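Excinuclease ABC, subunit A. (Deinococcus radiodurans, PDB 2VF7) binds DNA, ATP and zinc as a UvrA-family ABC ATPase, and probably helps to recognise damaged DNA during excision repair. Local coordinates at residues L385-L390 / A410-A415; D416-L421 / I444-W449; T495-A500 / A798-L803; V802-P807 / S831-Y836. The protein carries 1 engineered substitution. All coordinates share one frame; numbering follows the deposited sequence.

Interaction 1: L385-L390 / A410-A415; sequences LQRLRL and AGLHPA
Helix 382-393 faces an irregular loop at Ala410 to Leu412, in which Gly411 has a positive phi (86°) between two extended residues, and Arg387 spans from one to the other. A single long side chain bridges helix and loop, and its guanidinium does the touching. The arginine chain bends at its third torsion (chi3 -93°), which swings the guanidinium out of the line of the aliphatic stem and across the loop. Its NH2 comes within 2.7 Å of Ala410 O, which lies near the guanidinium plane at its edge; at 125° the N-H points well off the oxygen, and the bond is weak despite the short distance. The same nitrogen is 3.7 Å from Gly411 C, so the glycine backbone is packed close against the end of the arginine. Over one face sits Leu412, its CG 4.0 Å from Arg387 NE and displaced toward the rim of the flat group. NE makes a second weak bond, to Pro408 O, so two carbonyls of one loop help fix the rotation of the guanidinium. Nearby, Gly411 O is hydrogen-bonded to Ser532 OG, which belongs to the pocket of a bound ADP. This pairing of the helix that begins within the signature motif (by sequence, LSPGE) with the D-loop that follows Walker B is characteristic of the ABC ATPase fold.

Interaction 2: D416-L421 / I444-W449; sequences DTEALL and IRRADW
Glu418 and Arg446 form a salt bridge, with Glu418 OE1 3.0 Å from Arg446 NH1, between helix 417-428 and a type I beta turn of Ile444 to Ala447 in the first ABC ATPase core. That helix is the crossover of a beta-alpha-beta unit joining parallel strands 402-406 and 433-437, and the turn leads into strand 449-453 of the same sheet. The carboxylate oxygen arrives at the guanidinium edge, but the two planes stand 83° apart and the N-H is bent to 132°, so the ion pair has a weak hydrogen bond rather than a flat, two-pronged grip. Leu421 supplies the nonpolar half of the contact. Its CD1 lies over the centre of one guanidinium face, 3.8 Å from Arg446 CZ, and also touches CG of that arginine at 3.7 Å. Arg446 can present both parts because its chain folds at chi2 (-90°) and again at chi3, curling around the leucine methyl. Farther out, Asp448 anchors the loop through Lys428 NZ and Leu38 N. On the helix side, the other carboxylate oxygen is steadied by its neighbour: Thr417 OG1 donates a weak bond to Glu418 OE2 at 3.3 Å.

Interaction 3: T495-A500 / A798-L803; sequences TPREPA and ASDWVL
Asp800 and Arg497 bring two flat groups together at a steep tilt, the guanidinium and carboxylate planes being 75° apart. At the edge of the guanidinium, near its plane, lies Asp800 OD2, 3.4 Å from Arg497 NH1; this is a salt bridge whose hydrogen bond is long and weak. The carboxylate is used differently by the backbone. Arg497 N donates to Asp800 OD1 over 2.8 Å in a nearly straight bond, approaching from above the carboxylate plane, 49° out of it. One residue thus holds both oxygens of the aspartate, with its main chain as the stronger hand. The arginine runs extended from CG to NE, and on the way its CG passes 3.5 Å from Asp800 OD1, so the stem crosses the acid at a slant. Asp800 places its CG beside its own backbone N (chi1 -58°), which turns the carboxylate toward the incoming loop. That loop belongs to the connection from the first ATPase half into the second, and it is pinned here where strand 801-805 enters the second half's nucleotide-binding sheet, next to strand 525-529. The joint is close: the CA atoms of Pro496 and Asp800 are 4.2 Å apart, while Pro496 CB rests 3.6 Å from Asp800 O and Pro496 CA lies 3.4 Å from Asp800 OD1. Further partners also hold the carboxylate, His494 NE2 at OD1 and Met525 N at OD2, so that this buried acid gathers loop and sheet around itself. The Arg497 side chain touches Val777 and Asp781 of helix 766-781.

Interaction 4: V802-P807 / S831-Y836; sequences VLDIGP and SVTAPY
Asp804 and Ser831 each place the bonding group anti to the backbone N, Asp804 with CG at chi1 -162° and Ser831 with OG at chi1 -170°, and these torsions bring the hydroxyl to the carboxylate between strand and turn. The strand, 801-805, is a member of the second ABC ATPase sheet, lying between strand 525-529, to which it is parallel, and strand 816-820; the turn leads into the C-terminal helix 834-840. Ser831 OG donates to Asp804 OD2 at 2.7 Å, rising to it from 61° out of the carboxylate plane. The other oxygen, OD1, is hydrogen-bonded to Thr529 OG1 at the end of the strand that runs into the P-loop, so one buried aspartate ties the C-terminal turn to the base of the nucleotide site. The Asp804 side chain is about 7 Å from that of Lys536, an ADP-binding residue, and about 10 Å from a bound ADP, consistent with a place behind the residues that touch the nucleotide. The placement of the Thr833 methyl against Asp804 is doubtful. Ser831 has a second task besides donating: its OG accepts a weak capping bond from Ala834 N at 3.5 Å.

Along the chain the four contacts fall into two pairs, one in each ABC ATPase half. Interactions 1 and 2, with centres 12 Å apart, follow one another in the first half and meet through Leu412, which packs on Thr417 and Leu420 where the D-loop runs into helix 417-428. Interactions 3 and 4, 16 Å apart, share Val802 and Leu803 and hold the start and end of strand 801-805. The halves are joined by interactions 1 and 4, where Pro414 and Ala415 pack against Tyr836 and Ala415 also meets Val832. The D-loop of one half thus lies against the C-terminal turn and P-loop region of the other, consistent with nucleotide sites built from both halves.

Interaction 1: L385-L390 / A410-A415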
loop_
_atom_site.group_PDB
_atom_site.type_symbol
_atom_site.label_atom_id
_atom_site.label_comp_id
_atom_site.label_asym_id
_atom_site.label_seq_id
_atom_site.Cartn_x
_atom_site.Cartn_y
_atom_site.Cartn_z
ATOM N N LEU A 385 -10.091 -22.215 -6.090
ATOM C CA LEU A 385 -9.416 -21.236 -5.226
ATOM C C LEU A 385 -10.327 -20.313 -4.452
ATOM O O LEU A 385 -9.922 -19.778 -3.432
ATOM C CB LEU A 385 -8.301 -20.445 -5.922
ATOM C CG LEU A 385 -8.367 -19.799 -7.296
ATOM C CD1 LEU A 385 -9.485 -18.775 -7.434
ATOM C CD2 LEU A 385 -7.038 -19.122 -7.534
ATOM N N GLN A 386 -11.556 -20.140 -4.919
ATOM C CA GLN A 386 -12.511 -19.313 -4.202
ATOM C C GLN A 386 -13.042 -20.088 -3.020
ATOM O O GLN A 386 -13.440 -19.484 -2.038
ATOM C CB GLN A 386 -13.655 -18.844 -5.107
ATOM C CG GLN A 386 -14.458 -17.682 -4.519
ATOM C CD GLN A 386 -15.553 -17.192 -5.423
ATOM O OE1 GLN A 386 -16.242 -16.246 -5.096
ATOM N NE2 GLN A 386 -15.713 -17.826 -6.577
ATOM N N ARG A 387 -13.019 -21.421 -3.128
ATOM C CA ARG A 387 -13.436 -22.340 -2.080
ATOM C C ARG A 387 -12.345 -22.526 -1.036
ATOM O O ARG A 387 -12.642 -22.683 0.146
ATOM C CB ARG A 387 -13.849 -23.701 -2.672
ATOM C CG ARG A 387 -15.359 -23.939 -2.740
ATOM C CD ARG A 387 -15.749 -25.238 -3.454
ATOM N NE ARG A 387 -16.001 -25.028 -4.884
ATOM C CZ ARG A 387 -15.502 -25.770 -5.873
ATOM N NH1 ARG A 387 -14.718 -26.812 -5.621
ATOM N NH2 ARG A 387 -15.801 -25.474 -7.131
ATOM N N LEU A 388 -11.088 -22.532 -1.470
ATOM C CA LEU A 388 -9.946 -22.512 -0.561
ATOM C C LEU A 388 -9.781 -21.181 0.159
ATOM O O LEU A 388 -9.009 -21.078 1.110
ATOM C CB LEU A 388 -8.659 -22.742 -1.332
ATOM C CG LEU A 388 -8.257 -24.124 -1.837
ATOM C CD1 LEU A 388 -7.043 -23.933 -2.740
ATOM C CD2 LEU A 388 -7.946 -25.096 -0.692
ATOM N N ARG A 389 -10.446 -20.144 -0.337
ATOM C CA ARG A 389 -10.354 -18.824 0.272
ATOM C C ARG A 389 -11.485 -18.644 1.275
ATOM O O ARG A 389 -11.327 -17.991 2.305
ATOM C CB ARG A 389 -10.357 -17.749 -0.792
ATOM C CG ARG A 389 -9.524 -16.572 -0.383
ATOM C CD ARG A 389 -8.486 -16.184 -1.423
ATOM N NE ARG A 389 -8.829 -14.953 -2.140
ATOM C CZ ARG A 389 -8.888 -13.725 -1.608
ATOM N NH1 ARG A 389 -8.657 -13.519 -0.310
ATOM N NH2 ARG A 389 -9.196 -12.693 -2.383
ATOM N N LEU A 390 -12.615 -19.256 0.945
ATOM C CA LEU A 390 -13.748 -19.395 1.825
ATOM C C LEU A 390 -13.350 -20.162 3.102
ATOM O O LEU A 390 -13.621 -19.711 4.220
ATOM C CB LEU A 390 -14.859 -20.125 1.075
ATOM C CG LEU A 390 -16.257 -20.046 1.674
ATOM C CD1 LEU A 390 -16.680 -18.604 1.759
ATOM C CD2 LEU A 390 -17.292 -20.855 0.893
ATOM N N ALA A 410 -19.464 -22.774 -8.810
ATOM C CA ALA A 410 -18.883 -23.088 -10.106
ATOM C C ALA A 410 -17.907 -24.247 -9.935
ATOM O O ALA A 410 -16.966 -24.161 -9.133
ATOM C CB ALA A 410 -18.179 -21.881 -10.679
ATOM N N GLY A 411 -18.147 -25.327 -10.684
ATOM C CA GLY A 411 -17.319 -26.524 -10.617
ATOM C C GLY A 411 -17.764 -27.468 -9.527
ATOM O O GLY A 411 -17.142 -28.511 -9.308
ATOM N N LEU A 412 -18.839 -27.104 -8.840
ATOM C CA LEU A 412 -19.396 -27.943 -7.811
ATOM C C LEU A 412 -20.449 -28.869 -8.371
ATOM O O LEU A 412 -21.330 -28.441 -9.131
ATOM C CB LEU A 412 -20.023 -27.111 -6.680
ATOM C CG LEU A 412 -19.406 -27.127 -5.280
ATOM C CD1 LEU A 412 -20.486 -26.929 -4.277
ATOM C CD2 LEU A 412 -18.730 -28.444 -5.019
ATOM N N HIS A 413 -20.348 -30.132 -7.959
ATOM C CA HIS A 413 -21.366 -31.145 -8.177
ATOM C C HIS A 413 -22.585 -30.902 -7.283
ATOM O O HIS A 413 -22.408 -30.480 -6.141
ATOM C CB HIS A 413 -20.782 -32.504 -7.816
ATOM C CG HIS A 413 -21.568 -33.657 -8.353
ATOM N ND1 HIS A 413 -21.353 -34.177 -9.609
ATOM C CD2 HIS A 413 -22.580 -34.375 -7.816
ATOM C CE1 HIS A 413 -22.188 -35.178 -9.814
ATOM N NE2 HIS A 413 -22.946 -35.313 -8.744
ATOM N N PRO A 414 -23.817 -31.193 -7.776
ATOM C CA PRO A 414 -25.013 -31.020 -6.940
ATOM C C PRO A 414 -24.979 -31.804 -5.631
ATOM O O PRO A 414 -25.624 -31.397 -4.667
ATOM C CB PRO A 414 -26.156 -31.521 -7.827
ATOM C CG PRO A 414 -25.649 -31.441 -9.198
ATOM C CD PRO A 414 -24.170 -31.666 -9.125
ATOM N N ALA A 415 -24.229 -32.907 -5.598
ATOM C CA ALA A 415 -24.060 -33.706 -4.378
ATOM C C ALA A 415 -23.287 -32.975 -3.278
ATOM O O ALA A 415 -23.300 -33.412 -2.130
ATOM C CB ALA A 415 -23.387 -35.024 -4.692
#

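Interaction 2: D416-L421 / I444-W449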
loop_
_atom_site.group_PDB
_atom_site.type_symbol
_atom_site.label_atom_id
_atom_site.label_comp_id
_atom_site.label_asym_id
_atom_site.label_seq_id
_atom_site.Cartn_x
_atom_site.Cartn_y
_atom_site.Cartn_z
ATOM N N ASP A 416 -22.631 -31.867 -3.626
ATOM C CA ASP A 416 -21.774 -31.153 -2.688
ATOM C C ASP A 416 -22.235 -29.752 -2.273
ATOM O O ASP A 416 -21.540 -29.103 -1.502
ATOM C CB ASP A 416 -20.350 -31.072 -3.240
ATOM C CG ASP A 416 -19.655 -32.432 -3.288
ATOM O OD1 ASP A 416 -20.060 -33.359 -2.552
ATOM O OD2 ASP A 416 -18.691 -32.572 -4.072
ATOM N N THR A 417 -23.395 -29.294 -2.748
ATOM C CA THR A 417 -23.834 -27.914 -2.473
ATOM C C THR A 417 -24.234 -27.651 -1.011
ATOM O O THR A 417 -24.061 -26.540 -0.522
ATOM C CB THR A 417 -24.921 -27.363 -3.476
ATOM O OG1 THR A 417 -26.236 -27.648 -2.998
ATOM C CG2 THR A 417 -24.740 -27.938 -4.877
ATOM N N GLU A 418 -24.734 -28.671 -0.323
ATOM C CA GLU A 418 -24.982 -28.611 1.124
ATOM C C GLU A 418 -23.729 -28.335 1.955
ATOM O O GLU A 418 -23.812 -27.743 3.031
ATOM C CB GLU A 418 -25.669 -29.886 1.594
ATOM C CG GLU A 418 -27.128 -29.684 2.002
ATOM C CD GLU A 418 -28.044 -29.175 0.874
ATOM O OE1 GLU A 418 -29.267 -29.082 1.120
ATOM O OE2 GLU A 418 -27.567 -28.880 -0.249
ATOM N N ALA A 419 -22.572 -28.750 1.441
ATOM C CA ALA A 419 -21.284 -28.473 2.077
ATOM C C ALA A 419 -20.865 -27.020 1.844
ATOM O O ALA A 419 -20.237 -26.395 2.710
ATOM C CB ALA A 419 -20.226 -29.425 1.550
ATOM N N LEU A 420 -21.201 -26.494 0.671
ATOM C CA LEU A 420 -21.016 -25.082 0.371
ATOM C C LEU A 420 -21.992 -24.197 1.174
ATOM O O LEU A 420 -21.584 -23.231 1.811
ATOM C CB LEU A 420 -21.161 -24.838 -1.138
ATOM C CG LEU A 420 -21.377 -23.389 -1.613
ATOM C CD1 LEU A 420 -20.050 -22.638 -1.686
ATOM C CD2 LEU A 420 -22.154 -23.325 -2.928
ATOM N N LEU A 421 -23.276 -24.542 1.140
ATOM C CA LEU A 421 -24.313 -23.824 1.890
ATOM C C LEU A 421 -24.040 -23.741 3.387
ATOM O O LEU A 421 -24.348 -22.734 4.026
ATOM C CB LEU A 421 -25.690 -24.447 1.640
ATOM C CG LEU A 421 -26.401 -23.981 0.365
ATOM C CD1 LEU A 421 -27.700 -24.741 0.133
ATOM C CD2 LEU A 421 -26.654 -22.455 0.336
ATOM N N ILE A 444 -29.719 -19.951 -4.556
ATOM C CA ILE A 444 -30.793 -18.956 -4.607
ATOM C C ILE A 444 -31.959 -19.313 -3.669
ATOM O O ILE A 444 -32.403 -18.477 -2.890
ATOM C CB ILE A 444 -31.290 -18.747 -6.061
ATOM C CG1 ILE A 444 -30.136 -18.274 -6.944
ATOM C CG2 ILE A 444 -32.415 -17.724 -6.107
ATOM C CD1 ILE A 444 -30.394 -18.411 -8.429
ATOM N N ARG A 445 -32.424 -20.559 -3.726
ATOM C CA ARG A 445 -33.531 -21.060 -2.889
ATOM C C ARG A 445 -33.271 -20.993 -1.365
ATOM O O ARG A 445 -34.203 -20.905 -0.578
ATOM C CB ARG A 445 -33.858 -22.495 -3.295
ATOM C CG ARG A 445 -35.310 -22.924 -3.144
ATOM C CD ARG A 445 -35.563 -24.286 -3.843
ATOM N NE ARG A 445 -36.172 -24.151 -5.174
ATOM C CZ ARG A 445 -35.652 -24.609 -6.313
ATOM N NH1 ARG A 445 -34.497 -25.274 -6.327
ATOM N NH2 ARG A 445 -36.313 -24.416 -7.451
ATOM N N ARG A 446 -32.012 -21.033 -0.949
ATOM C CA ARG A 446 -31.699 -21.101 0.483
ATOM C C ARG A 446 -31.286 -19.748 1.096
ATOM O O ARG A 446 -31.033 -19.639 2.305
ATOM C CB ARG A 446 -30.650 -22.185 0.738
ATOM C CG ARG A 446 -31.206 -23.602 0.508
ATOM C CD ARG A 446 -31.821 -24.190 1.779
ATOM N NE ARG A 446 -30.779 -24.360 2.790
ATOM C CZ ARG A 446 -30.130 -25.498 3.015
ATOM N NH1 ARG A 446 -30.434 -26.591 2.321
ATOM N NH2 ARG A 446 -29.186 -25.548 3.945
ATOM N N ALA A 447 -31.235 -18.727 0.249
ATOM C CA ALA A 447 -30.783 -17.408 0.636
ATOM C C ALA A 447 -31.795 -16.667 1.520
ATOM O O ALA A 447 -33.002 -16.852 1.374
ATOM C CB ALA A 447 -30.458 -16.590 -0.613
ATOM N N ASP A 448 -31.283 -15.826 2.424
ATOM C CA ASP A 448 -32.104 -15.017 3.320
ATOM C C ASP A 448 -32.841 -13.933 2.521
ATOM O O ASP A 448 -34.002 -13.628 2.793
ATOM C CB ASP A 448 -31.235 -14.373 4.416
ATOM C CG ASP A 448 -30.610 -15.406 5.382
ATOM O OD1 ASP A 448 -29.392 -15.321 5.682
ATOM O OD2 ASP A 448 -31.337 -16.289 5.859
ATOM N N TRP A 449 -32.156 -13.369 1.532
ATOM C CA TRP A 449 -32.663 -12.254 0.742
ATOM C C TRP A 449 -32.124 -12.402 -0.688
ATOM O O TRP A 449 -31.063 -13.013 -0.911
ATOM C CB TRP A 449 -32.155 -10.957 1.375
ATOM C CG TRP A 449 -32.704 -9.631 0.879
ATOM C CD1 TRP A 449 -32.182 -8.855 -0.111
ATOM C CD2 TRP A 449 -33.805 -8.885 1.429
ATOM N NE1 TRP A 449 -32.907 -7.698 -0.247
ATOM C CE2 TRP A 449 -33.903 -7.684 0.696
ATOM C CE3 TRP A 449 -34.728 -9.126 2.455
ATOM C CZ2 TRP A 449 -34.889 -6.735 0.941
ATOM C CZ3 TRP A 449 -35.713 -8.182 2.698
ATOM C CH2 TRP A 449 -35.789 -7.001 1.938
#

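Interaction 3: T495-A500 / A798-L803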
loop_
_atom_site.group_PDB
_atom_site.type_symbol
_atom_site.label_atom_id
_atom_site.label_comp_id
_atom_site.label_asym_id
_atom_site.label_seq_id
_atom_site.Cartn_x
_atom_site.Cartn_y
_atom_site.Cartn_z
ATOM N N THR A 495 -34.218 -36.328 -27.513
ATOM C CA THR A 495 -33.965 -37.706 -27.951
ATOM C C THR A 495 -32.489 -37.875 -28.338
ATOM O O THR A 495 -31.977 -37.120 -29.172
ATOM C CB THR A 495 -34.885 -38.136 -29.138
ATOM O OG1 THR A 495 -36.221 -37.671 -28.912
ATOM C CG2 THR A 495 -34.910 -39.663 -29.305
ATOM N N PRO A 496 -31.796 -38.852 -27.719
ATOM C CA PRO A 496 -30.385 -39.079 -28.020
ATOM C C PRO A 496 -30.141 -39.485 -29.473
ATOM O O PRO A 496 -30.831 -40.354 -30.014
ATOM C CB PRO A 496 -30.001 -40.224 -27.073
ATOM C CG PRO A 496 -31.018 -40.203 -26.011
ATOM C CD PRO A 496 -32.277 -39.780 -26.685
ATOM N N ARG A 497 -29.164 -38.835 -30.090
ATOM C CA ARG A 497 -28.768 -39.153 -31.449
ATOM C C ARG A 497 -27.789 -40.318 -31.453
ATOM O O ARG A 497 -27.003 -40.480 -30.520
ATOM C CB ARG A 497 -28.126 -37.938 -32.105
ATOM C CG ARG A 497 -29.028 -36.731 -32.207
ATOM C CD ARG A 497 -28.256 -35.609 -32.859
ATOM N NE ARG A 497 -29.027 -34.373 -32.919
ATOM C CZ ARG A 497 -29.025 -33.434 -31.977
ATOM N NH1 ARG A 497 -28.287 -33.565 -30.875
ATOM N NH2 ARG A 497 -29.774 -32.357 -32.143
ATOM N N GLU A 498 -27.845 -41.117 -32.515
ATOM C CA GLU A 498 -26.996 -42.297 -32.670
ATOM C C GLU A 498 -25.568 -41.933 -33.097
ATOM O O GLU A 498 -25.386 -41.139 -34.012
ATOM C CB GLU A 498 -27.631 -43.264 -33.684
ATOM C CG GLU A 498 -26.886 -44.585 -33.895
ATOM C CD GLU A 498 -27.054 -45.591 -32.751
ATOM O OE1 GLU A 498 -26.654 -46.758 -32.946
ATOM O OE2 GLU A 498 -27.576 -45.230 -31.668
ATOM N N PRO A 499 -24.554 -42.495 -32.410
ATOM C CA PRO A 499 -23.146 -42.422 -32.801
ATOM C C PRO A 499 -22.864 -42.722 -34.268
ATOM O O PRO A 499 -23.557 -43.540 -34.888
ATOM C CB PRO A 499 -22.494 -43.490 -31.922
ATOM C CG PRO A 499 -23.288 -43.451 -30.682
ATOM C CD PRO A 499 -24.711 -43.206 -31.126
ATOM N N ALA A 500 -21.848 -42.046 -34.806
ATOM C CA ALA A 500 -21.338 -42.309 -36.150
ATOM C C ALA A 500 -20.096 -43.212 -36.103
ATOM O O ALA A 500 -19.828 -43.965 -37.042
ATOM C CB ALA A 500 -21.023 -41.003 -36.850
ATOM N N ALA A 798 -29.677 -32.929 -21.681
ATOM C CA ALA A 798 -29.903 -32.798 -23.126
ATOM C C ALA A 798 -28.716 -33.261 -23.984
ATOM O O ALA A 798 -28.673 -33.000 -25.188
ATOM C CB ALA A 798 -30.306 -31.383 -23.478
ATOM N N SER A 799 -27.766 -33.968 -23.374
ATOM C CA SER A 799 -26.702 -34.645 -24.120
ATOM C C SER A 799 -27.268 -35.830 -24.887
ATOM O O SER A 799 -28.452 -36.148 -24.745
ATOM C CB SER A 799 -25.628 -35.129 -23.161
ATOM O OG SER A 799 -25.107 -34.025 -22.456
ATOM N N ASP A 800 -26.426 -36.471 -25.704
ATOM C CA ASP A 800 -26.764 -37.742 -26.380
ATOM C C ASP A 800 -26.127 -38.957 -25.693
ATOM O O ASP A 800 -26.613 -40.084 -25.840
ATOM C CB ASP A 800 -26.328 -37.704 -27.844
ATOM C CG ASP A 800 -26.953 -36.560 -28.614
ATOM O OD1 ASP A 800 -28.186 -36.596 -28.789
ATOM O OD2 ASP A 800 -26.227 -35.631 -29.046
ATOM N N TRP A 801 -25.034 -38.707 -24.965
ATOM C CA TRP A 801 -24.280 -39.716 -24.208
ATOM C C TRP A 801 -23.702 -39.079 -22.926
ATOM O O TRP A 801 -23.633 -37.848 -22.836
ATOM C CB TRP A 801 -23.164 -40.284 -25.085
ATOM C CG TRP A 801 -22.541 -41.553 -24.578
ATOM C CD1 TRP A 801 -21.368 -41.661 -23.893
ATOM C CD2 TRP A 801 -23.050 -42.890 -24.720
ATOM N NE1 TRP A 801 -21.108 -42.962 -23.596
ATOM C CE2 TRP A 801 -22.121 -43.751 -24.093
ATOM C CE3 TRP A 801 -24.193 -43.445 -25.321
ATOM C CZ2 TRP A 801 -22.304 -45.147 -24.037
ATOM C CZ3 TRP A 801 -24.372 -44.835 -25.271
ATOM C CH2 TRP A 801 -23.436 -45.664 -24.624
ATOM N N VAL A 802 -23.319 -39.895 -21.936
ATOM C CA VAL A 802 -22.770 -39.403 -20.650
ATOM C C VAL A 802 -21.682 -40.324 -20.086
ATOM O O VAL A 802 -21.831 -41.542 -20.094
ATOM C CB VAL A 802 -23.870 -39.189 -19.547
ATOM C CG1 VAL A 802 -23.243 -38.764 -18.223
ATOM C CG2 VAL A 802 -24.925 -38.167 -19.976
ATOM N N LEU A 803 -20.599 -39.726 -19.593
ATOM C CA LEU A 803 -19.506 -40.450 -18.931
ATOM C C LEU A 803 -19.346 -40.007 -17.475
ATOM O O LEU A 803 -18.844 -38.916 -17.193
ATOM C CB LEU A 803 -18.182 -40.234 -19.681
ATOM C CG LEU A 803 -17.671 -41.244 -20.722
ATOM C CD1 LEU A 803 -18.611 -41.398 -21.902
ATOM C CD2 LEU A 803 -16.319 -40.787 -21.225
#

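Interaction 4: V802-P807 / S831-Y836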
loop_
_atom_site.group_PDB
_atom_site.type_symbol
_atom_site.label_atom_id
_atom_site.label_comp_id
_atom_site.label_asym_id
_atom_site.label_seq_id
_atom_site.Cartn_x
_atom_site.Cartn_y
_atom_site.Cartn_z
ATOM N N VAL A 802 -23.319 -39.895 -21.936
ATOM C CA VAL A 802 -22.770 -39.403 -20.650
ATOM C C VAL A 802 -21.682 -40.324 -20.086
ATOM O O VAL A 802 -21.831 -41.542 -20.094
ATOM C CB VAL A 802 -23.870 -39.189 -19.547
ATOM C CG1 VAL A 802 -23.243 -38.764 -18.223
ATOM C CG2 VAL A 802 -24.925 -38.167 -19.976
ATOM N N LEU A 803 -20.599 -39.726 -19.593
ATOM C CA LEU A 803 -19.506 -40.450 -18.931
ATOM C C LEU A 803 -19.346 -40.007 -17.475
ATOM O O LEU A 803 -18.844 -38.916 -17.193
ATOM C CB LEU A 803 -18.182 -40.234 -19.681
ATOM C CG LEU A 803 -17.671 -41.244 -20.722
ATOM C CD1 LEU A 803 -18.611 -41.398 -21.902
ATOM C CD2 LEU A 803 -16.319 -40.787 -21.225
ATOM N N ASP A 804 -19.773 -40.852 -16.551
ATOM C CA ASP A 804 -19.662 -40.532 -15.135
ATOM C C ASP A 804 -18.319 -41.020 -14.617
ATOM O O ASP A 804 -18.005 -42.199 -14.700
ATOM C CB ASP A 804 -20.807 -41.161 -14.337
ATOM C CG ASP A 804 -20.984 -40.525 -12.988
ATOM O OD1 ASP A 804 -21.024 -39.285 -12.930
ATOM O OD2 ASP A 804 -21.108 -41.243 -11.977
ATOM N N ILE A 805 -17.526 -40.101 -14.089
ATOM C CA ILE A 805 -16.161 -40.398 -13.710
ATOM C C ILE A 805 -16.012 -40.519 -12.207
ATOM O O ILE A 805 -16.628 -39.764 -11.450
ATOM C CB ILE A 805 -15.180 -39.352 -14.288
ATOM C CG1 ILE A 805 -15.140 -39.441 -15.826
ATOM C CG2 ILE A 805 -13.781 -39.505 -13.694
ATOM C CD1 ILE A 805 -14.917 -40.864 -16.426
ATOM N N GLY A 806 -15.208 -41.514 -11.817
ATOM C CA GLY A 806 -14.745 -41.800 -10.442
ATOM C C GLY A 806 -15.803 -41.706 -9.376
ATOM O O GLY A 806 -16.641 -40.796 -9.436
ATOM N N PRO A 807 -15.780 -42.633 -8.394
ATOM C CA PRO A 807 -16.716 -42.562 -7.264
ATOM C C PRO A 807 -16.580 -41.229 -6.529
ATOM O O PRO A 807 -17.505 -40.417 -6.543
ATOM C CB PRO A 807 -16.285 -43.729 -6.364
ATOM C CG PRO A 807 -15.573 -44.658 -7.248
ATOM C CD PRO A 807 -14.889 -43.797 -8.298
ATOM N N SER A 831 -23.361 -44.634 -8.594
ATOM C CA SER A 831 -23.182 -43.313 -9.200
ATOM C C SER A 831 -23.728 -42.275 -8.241
ATOM O O SER A 831 -24.802 -42.460 -7.650
ATOM C CB SER A 831 -23.931 -43.217 -10.530
ATOM O OG SER A 831 -23.594 -42.040 -11.233
ATOM N N VAL A 832 -22.984 -41.197 -8.054
ATOM C CA VAL A 832 -23.423 -40.145 -7.159
ATOM C C VAL A 832 -24.211 -39.057 -7.923
ATOM O O VAL A 832 -25.047 -38.361 -7.334
ATOM C CB VAL A 832 -22.225 -39.613 -6.288
ATOM C CG1 VAL A 832 -22.210 -38.112 -6.186
ATOM C CG2 VAL A 832 -22.254 -40.255 -4.873
ATOM N N THR A 833 -23.966 -38.939 -9.231
ATOM C CA THR A 833 -24.743 -38.039 -10.068
ATOM C C THR A 833 -26.095 -38.592 -10.513
ATOM O O THR A 833 -26.987 -37.813 -10.840
ATOM C CB THR A 833 -23.971 -37.554 -11.336
ATOM O OG1 THR A 833 -24.618 -38.047 -12.516
ATOM C CG2 THR A 833 -22.503 -37.952 -11.307
ATOM N N ALA A 834 -26.246 -39.923 -10.531
ATOM C CA ALA A 834 -27.476 -40.573 -11.011
ATOM C C ALA A 834 -28.749 -39.948 -10.462
ATOM O O ALA A 834 -29.532 -39.415 -11.247
ATOM C CB ALA A 834 -27.455 -42.071 -10.753
ATOM N N PRO A 835 -28.953 -39.979 -9.119
ATOM C CA PRO A 835 -30.161 -39.368 -8.549
ATOM C C PRO A 835 -30.450 -37.937 -9.030
ATOM O O PRO A 835 -31.606 -37.608 -9.284
ATOM C CB PRO A 835 -29.893 -39.386 -7.038
ATOM C CG PRO A 835 -28.445 -39.762 -6.883
ATOM C CD PRO A 835 -28.114 -40.577 -8.062
ATOM N N TYR A 836 -29.413 -37.113 -9.146
ATOM C CA TYR A 836 -29.530 -35.706 -9.572
ATOM C C TYR A 836 -29.843 -35.548 -11.064
ATOM O O TYR A 836 -30.576 -34.636 -11.455
ATOM C CB TYR A 836 -28.247 -34.923 -9.212
ATOM C CG TYR A 836 -28.033 -34.820 -7.721
ATOM C CD1 TYR A 836 -27.136 -35.657 -7.068
ATOM C CD2 TYR A 836 -28.766 -33.897 -6.950
ATOM C CE1 TYR A 836 -26.957 -35.578 -5.694
ATOM C CE2 TYR A 836 -28.587 -33.800 -5.582
ATOM C CZ TYR A 836 -27.682 -34.651 -4.953
ATOM O OH TYR A 836 -27.515 -34.586 -3.571
#